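PDB 2EHW: DUF3209 family protein from Thermus thermophilus, which is of unknown function, but adopts an all-helical fold in which three shorter helices lie beside two longer ones, the last of them unusually long. Local coordinates for residues L6-I11 / E29-V34. Residues are numbered along the deposited sequence; the frame is centred on the assembly and turned at random.
Sequences LSALRI and EELAPV
The carboxylate of Glu-30, the flat group of this contact, approaches Ser-7 with one oxygen and not with a face, where helix 25-31 packs on the N-terminal helix 4-16 of this all-alpha fold. OE1 of Glu-30 stops 3.6 Å from OG of Ser-7, too far for a hydrogen bond, and the hydroxyl lies somewhat off the carboxylate plane. The Glu-30 chain, extended beyond CG, reaches across from the exposed margin. Deeper in, apolar groups join the two helices, and between residues 6-11 and 29-34 the main bridge is Leu-31; earlier in helix 25-31, Glu-27 also touches Ser-7 and Ile-11, and Arg-28 touches Ile-11. CB of Leu-31 already points at helix 4-16, and with CG anti to the backbone N (chi1 -151°) and chi2 at 58°, CD2 becomes the leading methyl. It rests on Ala-8, 3.6 Å from CB, and the small side chain lets it come 3.7 Å from the backbone CA. Helix 39-46 closes in on this apolar cluster, with Leu-41 against Leu-31, Leu-44 against Ala-8 and Ala-45 against Ile-11. Ile-11, one helical turn after Ala-8, meets Leu-31 at a slant, its CD1 lying 4.1 Å from the same CD2.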
loop_
_atom_site.group_PDB
_atom_site.type_symbol
_atom_site.label_atom_id
_atom_site.label_comp_id
_atom_site.label_asym_id
_atom_site.label_seq_id
_atom_site.Cartn_x
_atom_site.Cartn_y
_atom_site.Cartn_z
ATOM N N LEU A 6 -7.994 -2.905 2.480
ATOM C CA LEU A 6 -7.606 -3.690 1.321
ATOM C C LEU A 6 -8.014 -2.977 0.033
ATOM O O LEU A 6 -7.251 -2.944 -0.925
ATOM C CB LEU A 6 -8.239 -5.086 1.386
ATOM C CG LEU A 6 -7.767 -5.985 2.535
ATOM C CD1 LEU A 6 -8.338 -7.381 2.348
ATOM C CD2 LEU A 6 -6.239 -6.049 2.564
ATOM N N SER A 7 -9.211 -2.396 0.015
ATOM C CA SER A 7 -9.684 -1.668 -1.162
ATOM C C SER A 7 -8.758 -0.497 -1.489
ATOM O O SER A 7 -8.200 -0.421 -2.588
ATOM C CB SER A 7 -11.101 -1.129 -0.933
ATOM O OG SER A 7 -12.056 -2.175 -0.899
ATOM N N ALA A 8 -8.604 0.411 -0.530
ATOM C CA ALA A 8 -7.762 1.590 -0.702
ATOM C C ALA A 8 -6.405 1.183 -1.240
ATOM O O ALA A 8 -5.871 1.806 -2.151
ATOM C CB ALA A 8 -7.602 2.325 0.636
ATOM N N LEU A 9 -5.854 0.124 -0.669
ATOM C CA LEU A 9 -4.554 -0.372 -1.086
ATOM C C LEU A 9 -4.620 -0.909 -2.507
ATOM O O LEU A 9 -3.695 -0.708 -3.293
ATOM C CB LEU A 9 -4.084 -1.471 -0.132
ATOM C CG LEU A 9 -2.762 -2.167 -0.432
ATOM C CD1 LEU A 9 -1.679 -1.143 -0.726
ATOM C CD2 LEU A 9 -2.378 -3.026 0.774
ATOM N N ARG A 10 -5.712 -1.585 -2.849
ATOM C CA ARG A 10 -5.818 -2.113 -4.196
ATOM C C ARG A 10 -5.896 -0.957 -5.195
ATOM O O ARG A 10 -5.374 -1.034 -6.309
ATOM C CB ARG A 10 -7.043 -3.017 -4.351
ATOM C CG ARG A 10 -6.930 -3.860 -5.609
ATOM C CD ARG A 10 -8.058 -4.834 -5.838
ATOM N NE ARG A 10 -7.974 -5.344 -7.211
ATOM C CZ ARG A 10 -8.809 -6.225 -7.744
ATOM N NH1 ARG A 10 -8.649 -6.619 -8.997
ATOM N NH2 ARG A 10 -9.806 -6.713 -7.024
ATOM N N ILE A 11 -6.543 0.126 -4.788
ATOM C CA ILE A 11 -6.666 1.285 -5.658
ATOM C C ILE A 11 -5.300 1.880 -5.983
ATOM O O ILE A 11 -4.979 2.102 -7.148
ATOM C CB ILE A 11 -7.565 2.361 -5.012
ATOM C CG1 ILE A 11 -9.008 1.857 -5.002
ATOM C CG2 ILE A 11 -7.463 3.672 -5.774
ATOM C CD1 ILE A 11 -9.988 2.784 -4.314
ATOM N N GLU A 29 -16.335 2.800 -4.503
ATOM C CA GLU A 29 -17.682 3.006 -3.987
ATOM C C GLU A 29 -17.792 2.640 -2.514
ATOM O O GLU A 29 -18.436 3.350 -1.744
ATOM C CB GLU A 29 -18.703 2.202 -4.799
ATOM C CG GLU A 29 -18.596 2.414 -6.293
ATOM C CD GLU A 29 -19.913 2.209 -7.012
ATOM O OE1 GLU A 29 -20.606 1.214 -6.702
ATOM O OE2 GLU A 29 -20.244 3.042 -7.890
ATOM N N GLU A 30 -17.164 1.532 -2.126
ATOM C CA GLU A 30 -17.183 1.086 -0.734
ATOM C C GLU A 30 -16.451 2.076 0.158
ATOM O O GLU A 30 -16.863 2.350 1.282
ATOM C CB GLU A 30 -16.494 -0.273 -0.586
ATOM C CG GLU A 30 -17.216 -1.433 -1.224
ATOM C CD GLU A 30 -16.708 -2.772 -0.713
ATOM O OE1 GLU A 30 -15.514 -3.088 -0.909
ATOM O OE2 GLU A 30 -17.508 -3.507 -0.102
ATOM N N LEU A 31 -15.359 2.606 -0.364
ATOM C CA LEU A 31 -14.507 3.537 0.365
ATOM C C LEU A 31 -15.064 4.953 0.492
ATOM O O LEU A 31 -14.957 5.581 1.545
ATOM C CB LEU A 31 -13.147 3.593 -0.328
ATOM C CG LEU A 31 -11.898 3.910 0.487
ATOM C CD1 LEU A 31 -11.726 2.898 1.627
ATOM C CD2 LEU A 31 -10.706 3.867 -0.459
ATOM N N ALA A 32 -15.646 5.448 -0.592
ATOM C CA ALA A 32 -16.194 6.797 -0.651
ATOM C C ALA A 32 -16.898 7.319 0.605
ATOM O O ALA A 32 -16.595 8.411 1.084
ATOM C CB ALA A 32 -17.131 6.909 -1.856
ATOM N N PRO A 33 -17.847 6.547 1.156
ATOM C CA PRO A 33 -18.569 6.989 2.354
ATOM C C PRO A 33 -17.782 7.092 3.661
ATOM O O PRO A 33 -18.131 7.894 4.528
ATOM C CB PRO A 33 -19.724 5.988 2.446
ATOM C CG PRO A 33 -19.122 4.740 1.900
ATOM C CD PRO A 33 -18.356 5.245 0.688
ATOM N N VAL A 34 -16.726 6.297 3.815
ATOM C CA VAL A 34 -15.964 6.337 5.059
ATOM C C VAL A 34 -14.722 7.234 5.034
ATOM O O VAL A 34 -14.097 7.450 6.069
ATOM C CB VAL A 34 -15.544 4.902 5.505
ATOM C CG1 VAL A 34 -14.470 4.349 4.582
ATOM C CG2 VAL A 34 -15.041 4.928 6.928
#